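Local coordinates for Bcl-2-like protein FPV039 (Fowlpox virus, PDB 5TZP) that inhibits apoptosis of the host cell by sequestering and inactivating several proapoptotic Bcl-2 proteins, among them BAK1 and BAX, at residues E14-A19 against I118-T123; N25-Y30 against Y100-V105; K54-T59 against R90-I95. One frame throughout, in Å; residues are numbered along the deposited sequence. Where two conformers were deposited one is given.

Overall arrangement
All three contacts join helices of the bundle through mainly buried residues, yet their chemistry differs. Contacts 1 and 2 share helix 14-32, which meets helix 115-136 near its start and helix 88-105 further along; contacts 2 and 3 share helix 88-105. Contact 3 is mainly apolar across its interface and adjoins the bound peptide. Contact 1 adds one water between a tyrosine and a glutamate at its margin, and contact 2, which runs out to an exposed lysine, has two bridging waters. I57 of 54-59 packs on Y30 and Y100, joining contacts 2 and 3, while I122 of contact 1 packs on I94 of contact 3.

Contact 1. Residues E14-A19 against I118-T123; sequences ETYYIA and ISEAIT
The carbonyl oxygen S119 O is gripped twice by T123, the residue whose methyl group meets Y16 and A19 across the helix pair. T123 OG1 donates to S119 O at 2.8 Å, and T123 N makes the ordinary helical bond to S119 O from the other face of the carbonyl plane. The hydroxyl approaches from above that plane, 35° out of it, and spends its proton on S119 O in its own helix. This fixes the rotation of the side chain: with OG1 beside the backbone N (chi1 -61°), CG2 is the branch presented to helix 14-32.

There the methyl lies obliquely against one side of the Y16 ring, with T123 CG2 3.6 Å from Y16 CE1 and equally close to Y16 CD1. The same carbon, T123 CG2, reaches A19 CB at 3.9 Å, so a single methyl fills the angle between the ring and the alanine one turn further along. The Y16 ring, CG anti to its own amide nitrogen, reaches beyond T123 to bring Y16 OH within 3.6 Å of E120 CG, against the aliphatic part of an extended glutamate. A water then joins the polar ends: it lies 2.8 Å from Y16 OH and donates to E120 OE1. D124, on the same helix 115-136, also touches Y16.

The axes of 14-19 and 118-123 run at 125° to each other. Here the BH2 motif, which contains 118-123, packs against the N-terminal helix of the Bcl-2 helical bundle.

Contact 2. Residues N25-Y30 against Y100-V105; sequences NYIIEY and YYSKKV. With EDO (1,2-ethanediol), chain C.
Y30 and Y100 meet hydroxyl to ring, with one water bridging Y30 OH and Y100 O. Y30 OH presses obliquely on the Y100 ring, 3.4 Å from Y100 CD1, while the water lies in the plane of the Y30 ring at its edge and above one face of the Y100 ring, offset toward the rim. That water is 2.9 Å from Y30 OH and donates to Y100 O, so the phenol is tied to the opposing backbone without a direct bond. The rings themselves do not stack; between ring carbons the closest approach is Y30 CZ to Y100 CD1, 4.4 Å.

K103 crosses the Y30 ring at about a right angle. Its CB and CD both approach Y30 CE2, K103 CD at 3.8 Å; the chain is extended up to a bend at the last torsion (chi4 66°), and the ammonium reaches Y30 O only through a second water, which accepts from K103 NZ and donates to Y30 O. This is the solvent-facing margin. Deeper in, I27 CG2 lies 3.8 Å from S102 OG, whose main partner is Y113 O. For both K103 and S102 these contacts belong to one of two deposited conformers. The far end of Y100 likewise looks elsewhere, its OH bonded to D65. Facing away from 25-30, Y101 OH is hydrogen-bonded to an ethanediol, probably from the crystallisation liquor, which also bonds to F74 N and I72 O.

The segments 25-30 and 100-105 cross at -48°, their axes 9.6 Å apart. Helix 43-68 closes one flank, where I57 packs on both Y30 and Y100, and helix 115-136 closes another, where S119 touches I27 and I118 touches S102.

Contact 3. Residues K54-T59 against R90-I95; sequences KSVIKT and RIITII
Apolar packing carries the contact, and it rests on V56 meeting I92. The touching atoms are both methyl branches: V56 CG2 lies 3.9 Å from I92 CG2, the two side chains crossing at a slant. Both CB atoms are directed at the opposite helix. In V56 the first torsion (chi1 170°) sets CG2 beside the backbone N, and it is this branch that turns to helix 88-105. On I92 the short branch does the touching, while CG1 runs off beside its own amide. A52, a turn earlier on helix 43-68, also packs on I92.

The polar element is T93. V56 CG2 comes within 4.3 Å of T93 OG1, a van der Waals approach; the hydroxyl itself is bonded to G89 O in its own helix.

Polar interactions with the bound peptide, outside the helix pair, flank this apolar centre. An acidic side chain of the peptide forms a salt bridge with R90 NE, and S55 OG is hydrogen-bonded to an aromatic one; V56 and I92 each pack against aromatic side-chain atoms of the peptide.

With few atoms meeting, 109 Å² buried in all, the chemistry implies that V56 of helix 43-68 and I92 of the BH1 motif probably line the apolar part of the groove that holds the BH3 peptide, with charge at its margin matched by the ligand, as in other Bcl-2 proteins.

Contact 1. Residues E14-A19 against I118-T123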
loop_
_atom_site.group_PDB
_atom_site.type_symbol
_atom_site.label_atom_id
_atom_site.label_comp_id
_atom_site.label_asym_id
_atom_site.label_seq_id
_atom_site.Cartn_x
_atom_site.Cartn_y
_atom_site.Cartn_z
ATOM N N GLU A 14 -9.416 -14.473 9.968
ATOM C CA GLU A 14 -8.121 -14.176 10.533
ATOM C C GLU A 14 -7.196 -13.617 9.471
ATOM O O GLU A 14 -6.435 -12.702 9.727
ATOM C CB GLU A 14 -7.509 -15.425 11.170
ATOM C CG GLU A 14 -6.339 -15.072 12.051
ATOM C CD GLU A 14 -5.783 -16.266 12.782
ATOM O OE1 GLU A 14 -6.492 -17.291 12.784
ATOM O OE2 GLU A 14 -4.658 -16.159 13.339
ATOM N N THR A 15 -7.231 -14.194 8.288
ATOM C CA THR A 15 -6.377 -13.727 7.212
ATOM C C THR A 15 -6.679 -12.266 6.889
ATOM O O THR A 15 -5.779 -11.450 6.698
ATOM C CB THR A 15 -6.535 -14.627 5.984
ATOM O OG1 THR A 15 -6.233 -15.981 6.364
ATOM C CG2 THR A 15 -5.588 -14.137 4.872
ATOM N N TYR A 16 -7.977 -11.937 6.786
ATOM C CA TYR A 16 -8.374 -10.564 6.555
ATOM C C TYR A 16 -7.780 -9.625 7.577
ATOM O O TYR A 16 -7.240 -8.573 7.216
ATOM C CB TYR A 16 -9.914 -10.450 6.494
ATOM C CG TYR A 16 -10.441 -9.050 6.376
ATOM C CD1 TYR A 16 -10.723 -8.497 5.164
ATOM C CD2 TYR A 16 -10.700 -8.289 7.557
ATOM C CE1 TYR A 16 -11.151 -7.176 5.097
ATOM C CE2 TYR A 16 -11.225 -7.036 7.498
ATOM C CZ TYR A 16 -11.436 -6.485 6.278
ATOM O OH TYR A 16 -11.990 -5.199 6.226
ATOM N N TYR A 17 -7.865 -9.959 8.880
ATOM C CA TYR A 17 -7.319 -9.067 9.902
ATOM C C TYR A 17 -5.825 -9.039 9.917
ATOM O O TYR A 17 -5.262 -8.003 10.203
ATOM C CB TYR A 17 -7.913 -9.396 11.270
ATOM C CG TYR A 17 -9.356 -8.833 11.297
ATOM C CD1 TYR A 17 -9.627 -7.449 11.290
ATOM C CD2 TYR A 17 -10.427 -9.690 11.223
ATOM C CE1 TYR A 17 -10.946 -6.982 11.264
ATOM C CE2 TYR A 17 -11.773 -9.207 11.215
ATOM C CZ TYR A 17 -11.988 -7.860 11.239
ATOM O OH TYR A 17 -13.332 -7.436 11.220
ATOM N N ILE A 18 -5.160 -10.142 9.564
ATOM C CA ILE A 18 -3.691 -10.104 9.454
ATOM C C ILE A 18 -3.260 -9.094 8.387
ATOM O O ILE A 18 -2.345 -8.269 8.576
ATOM C CB ILE A 18 -3.153 -11.497 9.144
ATOM C CG1 ILE A 18 -3.270 -12.422 10.386
ATOM C CG2 ILE A 18 -1.725 -11.392 8.673
ATOM C CD1 ILE A 18 -3.131 -13.861 10.095
ATOM N N ALA A 19 -3.981 -9.080 7.261
ATOM C CA ALA A 19 -3.694 -8.076 6.224
ATOM C C ALA A 19 -4.054 -6.665 6.676
ATOM O O ALA A 19 -3.251 -5.729 6.591
ATOM C CB ALA A 19 -4.436 -8.426 4.940
ATOM N N ILE A 118 -9.388 3.331 3.159
ATOM C CA ILE A 118 -8.209 3.042 2.307
ATOM C C ILE A 118 -7.602 1.697 2.652
ATOM O O ILE A 118 -7.374 0.880 1.784
ATOM C CB ILE A 118 -7.241 4.214 2.403
ATOM C CG1 ILE A 118 -7.777 5.467 1.752
ATOM C CG2 ILE A 118 -5.884 3.784 1.749
ATOM C CD1 ILE A 118 -6.903 6.677 2.071
ATOM N N SER A 119 -7.446 1.403 3.915
ATOM C CA SER A 119 -6.860 0.120 4.333
ATOM C C SER A 119 -7.762 -1.056 3.974
ATOM O O SER A 119 -7.311 -2.107 3.525
ATOM C CB SER A 119 -6.504 0.065 5.804
ATOM O OG SER A 119 -5.622 1.123 6.107
ATOM N N GLU A 120 -9.070 -0.878 4.143
ATOM C CA GLU A 120 -10.024 -1.924 3.773
ATOM C C GLU A 120 -10.021 -2.157 2.271
ATOM O O GLU A 120 -10.087 -3.319 1.802
ATOM C CB GLU A 120 -11.452 -1.595 4.250
ATOM C CG GLU A 120 -11.550 -1.692 5.803
ATOM C CD GLU A 120 -12.897 -1.255 6.383
ATOM O OE1 GLU A 120 -12.973 -1.239 7.619
ATOM O OE2 GLU A 120 -13.822 -0.971 5.595
ATOM N N ALA A 121 -9.926 -1.101 1.498
ATOM C CA ALA A 121 -9.896 -1.257 0.026
ATOM C C ALA A 121 -8.654 -2.037 -0.413
ATOM O O ALA A 121 -8.707 -2.898 -1.281
ATOM C CB ALA A 121 -9.959 0.100 -0.646
ATOM N N ILE A 122 -7.494 -1.728 0.178
ATOM C CA ILE A 122 -6.276 -2.438 -0.192
ATOM C C ILE A 122 -6.426 -3.909 0.205
ATOM O O ILE A 122 -6.099 -4.828 -0.574
ATOM C CB ILE A 122 -5.038 -1.824 0.455
ATOM C CG1 ILE A 122 -4.810 -0.402 -0.063
ATOM C CG2 ILE A 122 -3.809 -2.729 0.159
ATOM C CD1 ILE A 122 -3.831 0.387 0.766
ATOM N N THR A 123 -6.899 -4.152 1.443
ATOM C CA THR A 123 -7.055 -5.527 1.917
ATOM C C THR A 123 -7.971 -6.317 0.981
ATOM O O THR A 123 -7.684 -7.442 0.596
ATOM C CB THR A 123 -7.620 -5.495 3.342
ATOM O OG1 THR A 123 -6.678 -4.799 4.184
ATOM C CG2 THR A 123 -7.821 -6.865 3.876
HETATM O O HOH W 1 -13.131 -3.969 8.475
#

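Contact 2. Residues N25-Y30 against Y100-V105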
loop_
_atom_site.group_PDB
_atom_site.type_symbol
_atom_site.label_atom_id
_atom_site.label_comp_id
_atom_site.label_asym_id
_atom_site.label_seq_id
_atom_site.Cartn_x
_atom_site.Cartn_y
_atom_site.Cartn_z
ATOM N N ASN A 25 -2.212 0.017 10.444
ATOM C CA ASN A 25 -1.215 0.563 11.378
ATOM C C ASN A 25 -0.142 1.347 10.633
ATOM O O ASN A 25 0.273 2.401 11.131
ATOM C CB ASN A 25 -0.665 -0.531 12.276
ATOM C CG ASN A 25 -1.551 -0.725 13.451
ATOM O OD1 ASN A 25 -1.633 0.130 14.299
ATOM N ND2 ASN A 25 -2.198 -1.874 13.525
ATOM N N TYR A 26 0.346 0.875 9.470
ATOM C CA TYR A 26 1.344 1.643 8.724
ATOM C C TYR A 26 0.766 2.999 8.323
ATOM O O TYR A 26 1.408 4.043 8.489
ATOM C CB TYR A 26 1.898 0.862 7.524
ATOM C CG TYR A 26 2.815 1.749 6.728
ATOM C CD1 TYR A 26 3.984 2.201 7.270
ATOM C CD2 TYR A 26 2.412 2.270 5.550
ATOM C CE1 TYR A 26 4.803 3.141 6.588
ATOM C CE2 TYR A 26 3.209 3.213 4.894
ATOM C CZ TYR A 26 4.342 3.619 5.433
ATOM O OH TYR A 26 5.116 4.592 4.816
ATOM N N ILE A 27 -0.458 3.022 7.788
ATOM C CA ILE A 27 -1.031 4.285 7.326
ATOM C C ILE A 27 -1.215 5.224 8.516
ATOM O O ILE A 27 -0.934 6.435 8.433
ATOM C CB ILE A 27 -2.328 4.033 6.558
ATOM C CG1 ILE A 27 -1.976 3.355 5.234
ATOM C CG2 ILE A 27 -3.047 5.352 6.276
ATOM C CD1 ILE A 27 -3.148 2.942 4.378
ATOM N N ILE A 28 -1.619 4.708 9.680
ATOM C CA ILE A 28 -1.691 5.537 10.897
ATOM C C ILE A 28 -0.314 6.107 11.251
ATOM O O ILE A 28 -0.205 7.298 11.568
ATOM C CB ILE A 28 -2.310 4.707 12.020
ATOM C CG1 ILE A 28 -3.805 4.459 11.731
ATOM C CG2 ILE A 28 -2.130 5.481 13.348
ATOM C CD1 ILE A 28 -4.353 3.398 12.608
ATOM N N GLU A 29 0.721 5.283 11.226
ATOM C CA GLU A 29 2.057 5.778 11.532
ATOM C C GLU A 29 2.480 6.887 10.559
ATOM O O GLU A 29 3.027 7.934 10.954
ATOM C CB GLU A 29 3.081 4.648 11.593
ATOM C CG GLU A 29 4.521 5.213 11.817
ATOM C CD GLU A 29 5.531 4.250 12.267
ATOM O OE1 GLU A 29 6.698 4.687 12.338
ATOM O OE2 GLU A 29 5.234 3.108 12.689
ATOM N N TYR A 30 2.252 6.666 9.279
ATOM C CA TYR A 30 2.644 7.632 8.257
ATOM C C TYR A 30 1.958 8.962 8.510
ATOM O O TYR A 30 2.569 10.030 8.381
ATOM C CB TYR A 30 2.306 7.065 6.890
ATOM C CG TYR A 30 2.740 7.999 5.812
ATOM C CD1 TYR A 30 4.083 8.033 5.361
ATOM C CD2 TYR A 30 1.874 8.897 5.225
ATOM C CE1 TYR A 30 4.463 9.002 4.420
ATOM C CE2 TYR A 30 2.251 9.790 4.305
ATOM C CZ TYR A 30 3.524 9.905 3.913
ATOM O OH TYR A 30 3.823 10.900 2.977
ATOM N N TYR A 100 0.675 7.970 1.229
ATOM C CA TYR A 100 0.988 9.311 0.777
ATOM C C TYR A 100 -0.293 10.086 0.463
ATOM O O TYR A 100 -0.475 11.252 0.881
ATOM C CB TYR A 100 1.889 9.178 -0.458
ATOM C CG TYR A 100 2.464 10.461 -0.969
ATOM C CD1 TYR A 100 3.584 11.053 -0.373
ATOM C CD2 TYR A 100 1.846 11.203 -1.968
ATOM C CE1 TYR A 100 4.080 12.243 -0.765
ATOM C CE2 TYR A 100 2.351 12.430 -2.399
ATOM C CZ TYR A 100 3.478 12.926 -1.786
ATOM O OH TYR A 100 3.967 14.153 -2.182
ATOM N N TYR A 101 -1.206 9.437 -0.266
ATOM C CA TYR A 101 -2.499 9.984 -0.639
ATOM C C TYR A 101 -3.307 10.348 0.600
ATOM O O TYR A 101 -3.885 11.456 0.668
ATOM C CB TYR A 101 -3.208 8.943 -1.542
ATOM C CG TYR A 101 -4.659 9.221 -1.829
ATOM C CD1 TYR A 101 -5.040 10.161 -2.748
ATOM C CD2 TYR A 101 -5.655 8.584 -1.156
ATOM C CE1 TYR A 101 -6.367 10.407 -3.013
ATOM C CE2 TYR A 101 -6.986 8.833 -1.404
ATOM C CZ TYR A 101 -7.301 9.749 -2.348
ATOM O OH TYR A 101 -8.645 10.018 -2.602
ATOM N N SER A 102 -3.409 9.408 1.536
ATOM C CA SER A 102 -4.210 9.628 2.760
ATOM C C SER A 102 -3.816 10.915 3.458
ATOM O O SER A 102 -4.679 11.706 3.895
ATOM C CB SER A 102 -3.988 8.440 3.692
ATOM O OG SER A 102 -4.586 8.529 4.994
ATOM N N LYS A 103 -2.516 11.176 3.570
ATOM C CA LYS A 103 -2.068 12.380 4.247
ATOM C C LYS A 103 -2.418 13.612 3.426
ATOM O O LYS A 103 -2.764 14.659 3.973
ATOM C CB LYS A 103 -0.581 12.261 4.545
ATOM C CG LYS A 103 -0.053 13.402 5.372
ATOM C CD LYS A 103 1.410 13.171 5.730
ATOM C CE LYS A 103 1.991 14.373 6.541
ATOM N NZ LYS A 103 1.379 14.563 7.894
ATOM N N LYS A 104 -2.350 13.530 2.105
ATOM C CA LYS A 104 -2.674 14.662 1.270
ATOM C C LYS A 104 -4.145 15.031 1.318
ATOM O O LYS A 104 -4.486 16.203 1.119
ATOM C CB LYS A 104 -2.294 14.411 -0.193
ATOM C CG LYS A 104 -0.784 14.309 -0.479
ATOM C CD LYS A 104 -0.035 15.565 -0.114
ATOM C CE LYS A 104 1.400 15.398 -0.486
ATOM N NZ LYS A 104 2.220 16.586 0.027
ATOM N N VAL A 105 -5.043 14.067 1.506
ATOM C CA VAL A 105 -6.485 14.288 1.472
ATOM C C VAL A 105 -7.077 14.444 2.879
ATOM O O VAL A 105 -8.313 14.579 2.988
ATOM C CB VAL A 105 -7.248 13.228 0.620
ATOM C CG1 VAL A 105 -6.784 13.273 -0.827
ATOM C CG2 VAL A 105 -7.190 11.856 1.285
HETATM C C1 EDO C . -11.692 8.193 -3.571
HETATM O O1 EDO C . -10.362 8.440 -3.986
HETATM C C2 EDO C . -12.636 9.300 -3.850
HETATM O O2 EDO C . -12.779 9.200 -5.307
HETATM O O HOH W 2 1.775 12.660 2.029
HETATM O O HOH W 3 2.762 12.625 9.139
#

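Contact 3. Residues K54-T59 against R90-I95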
loop_
_atom_site.group_PDB
_atom_site.type_symbol
_atom_site.label_atom_id
_atom_site.label_comp_id
_atom_site.label_asym_id
_atom_site.label_seq_id
_atom_site.Cartn_x
_atom_site.Cartn_y
_atom_site.Cartn_z
ATOM N N LYS A 54 8.840 4.002 2.547
ATOM C CA LYS A 54 9.599 5.234 2.645
ATOM C C LYS A 54 10.448 5.393 1.394
ATOM O O LYS A 54 10.515 6.495 0.808
ATOM C CB LYS A 54 10.521 5.262 3.886
ATOM C CG LYS A 54 11.361 6.483 4.104
ATOM C CD LYS A 54 12.105 6.463 5.478
ATOM C CE LYS A 54 12.967 7.708 5.723
ATOM N NZ LYS A 54 13.272 7.960 7.223
ATOM N N SER A 55 11.059 4.300 0.901
ATOM C CA SER A 55 11.872 4.383 -0.296
ATOM C C SER A 55 11.030 4.743 -1.511
ATOM O O SER A 55 11.429 5.596 -2.352
ATOM C CB SER A 55 12.593 3.057 -0.490
ATOM O OG SER A 55 13.329 3.028 -1.717
ATOM N N VAL A 56 9.915 4.095 -1.689
ATOM C CA VAL A 56 9.003 4.371 -2.814
ATOM C C VAL A 56 8.577 5.825 -2.793
ATOM O O VAL A 56 8.585 6.483 -3.832
ATOM C CB VAL A 56 7.813 3.405 -2.836
ATOM C CG1 VAL A 56 6.751 3.835 -3.857
ATOM C CG2 VAL A 56 8.319 2.009 -3.162
ATOM N N ILE A 57 8.183 6.332 -1.633
ATOM C CA ILE A 57 7.734 7.725 -1.520
ATOM C C ILE A 57 8.875 8.665 -1.816
ATOM O O ILE A 57 8.695 9.637 -2.579
ATOM C CB ILE A 57 7.083 7.973 -0.137
ATOM C CG1 ILE A 57 5.760 7.240 -0.056
ATOM C CG2 ILE A 57 6.885 9.480 0.070
ATOM C CD1 ILE A 57 5.158 7.122 1.342
ATOM N N LYS A 58 10.060 8.426 -1.283
ATOM C CA LYS A 58 11.189 9.346 -1.532
ATOM C C LYS A 58 11.514 9.388 -3.011
ATOM O O LYS A 58 11.936 10.465 -3.519
ATOM C CB LYS A 58 12.404 8.905 -0.719
ATOM C CG LYS A 58 13.688 9.732 -0.964
ATOM C CD LYS A 58 14.894 9.182 -0.179
ATOM C CE LYS A 58 14.725 9.482 1.305
ATOM N NZ LYS A 58 15.995 9.127 2.076
ATOM N N THR A 59 11.404 8.263 -3.716
ATOM C CA THR A 59 11.794 8.161 -5.118
ATOM C C THR A 59 10.721 8.761 -6.021
ATOM O O THR A 59 11.049 9.260 -7.112
ATOM C CB THR A 59 12.040 6.691 -5.476
ATOM O OG1 THR A 59 13.158 6.241 -4.715
ATOM C CG2 THR A 59 12.300 6.500 -6.943
ATOM N N ARG A 90 4.441 -4.537 -6.042
ATOM C CA ARG A 90 3.128 -3.966 -6.311
ATOM C C ARG A 90 2.409 -3.631 -5.005
ATOM O O ARG A 90 1.771 -2.572 -4.870
ATOM C CB ARG A 90 2.284 -4.843 -7.212
ATOM C CG ARG A 90 2.830 -4.813 -8.682
ATOM C CD ARG A 90 2.056 -5.709 -9.549
ATOM N NE ARG A 90 2.588 -5.715 -10.920
ATOM C CZ ARG A 90 1.803 -5.749 -11.988
ATOM N NH1 ARG A 90 0.480 -5.662 -11.928
ATOM N NH2 ARG A 90 2.434 -5.645 -13.165
ATOM N N ILE A 91 2.420 -4.578 -4.066
ATOM C CA ILE A 91 1.788 -4.375 -2.744
ATOM C C ILE A 91 2.424 -3.191 -2.060
ATOM O O ILE A 91 1.723 -2.317 -1.534
ATOM C CB ILE A 91 1.870 -5.671 -1.903
ATOM C CG1 ILE A 91 0.960 -6.719 -2.504
ATOM C CG2 ILE A 91 1.476 -5.382 -0.448
ATOM C CD1 ILE A 91 1.200 -8.135 -1.864
ATOM N N ILE A 92 3.739 -3.142 -2.019
ATOM C CA ILE A 92 4.455 -2.046 -1.367
ATOM C C ILE A 92 4.102 -0.741 -2.044
ATOM O O ILE A 92 3.843 0.275 -1.367
ATOM C CB ILE A 92 5.974 -2.270 -1.428
ATOM C CG1 ILE A 92 6.310 -3.422 -0.447
ATOM C CG2 ILE A 92 6.753 -1.001 -1.146
ATOM C CD1 ILE A 92 7.681 -4.101 -0.771
ATOM N N THR A 93 4.065 -0.715 -3.369
ATOM C CA THR A 93 3.791 0.526 -4.070
ATOM C C THR A 93 2.363 1.002 -3.811
ATOM O O THR A 93 2.129 2.196 -3.599
ATOM C CB THR A 93 4.046 0.384 -5.569
ATOM O OG1 THR A 93 5.439 0.084 -5.757
ATOM C CG2 THR A 93 3.758 1.618 -6.317
ATOM N N ILE A 94 1.387 0.100 -3.802
ATOM C CA ILE A 94 -0.001 0.418 -3.458
ATOM C C ILE A 94 -0.075 1.018 -2.074
ATOM O O ILE A 94 -0.728 2.062 -1.884
ATOM C CB ILE A 94 -0.908 -0.875 -3.559
ATOM C CG1 ILE A 94 -1.185 -1.225 -5.003
ATOM C CG2 ILE A 94 -2.179 -0.705 -2.707
ATOM C CD1 ILE A 94 -1.654 -2.670 -5.112
ATOM N N ILE A 95 0.560 0.395 -1.077
ATOM C CA ILE A 95 0.485 0.884 0.282
ATOM C C ILE A 95 1.177 2.216 0.393
ATOM O O ILE A 95 0.673 3.148 1.038
ATOM C CB ILE A 95 1.031 -0.163 1.278
ATOM C CG1 ILE A 95 0.154 -1.424 1.251
ATOM C CG2 ILE A 95 1.158 0.398 2.661
ATOM C CD1 ILE A 95 0.803 -2.632 1.974
#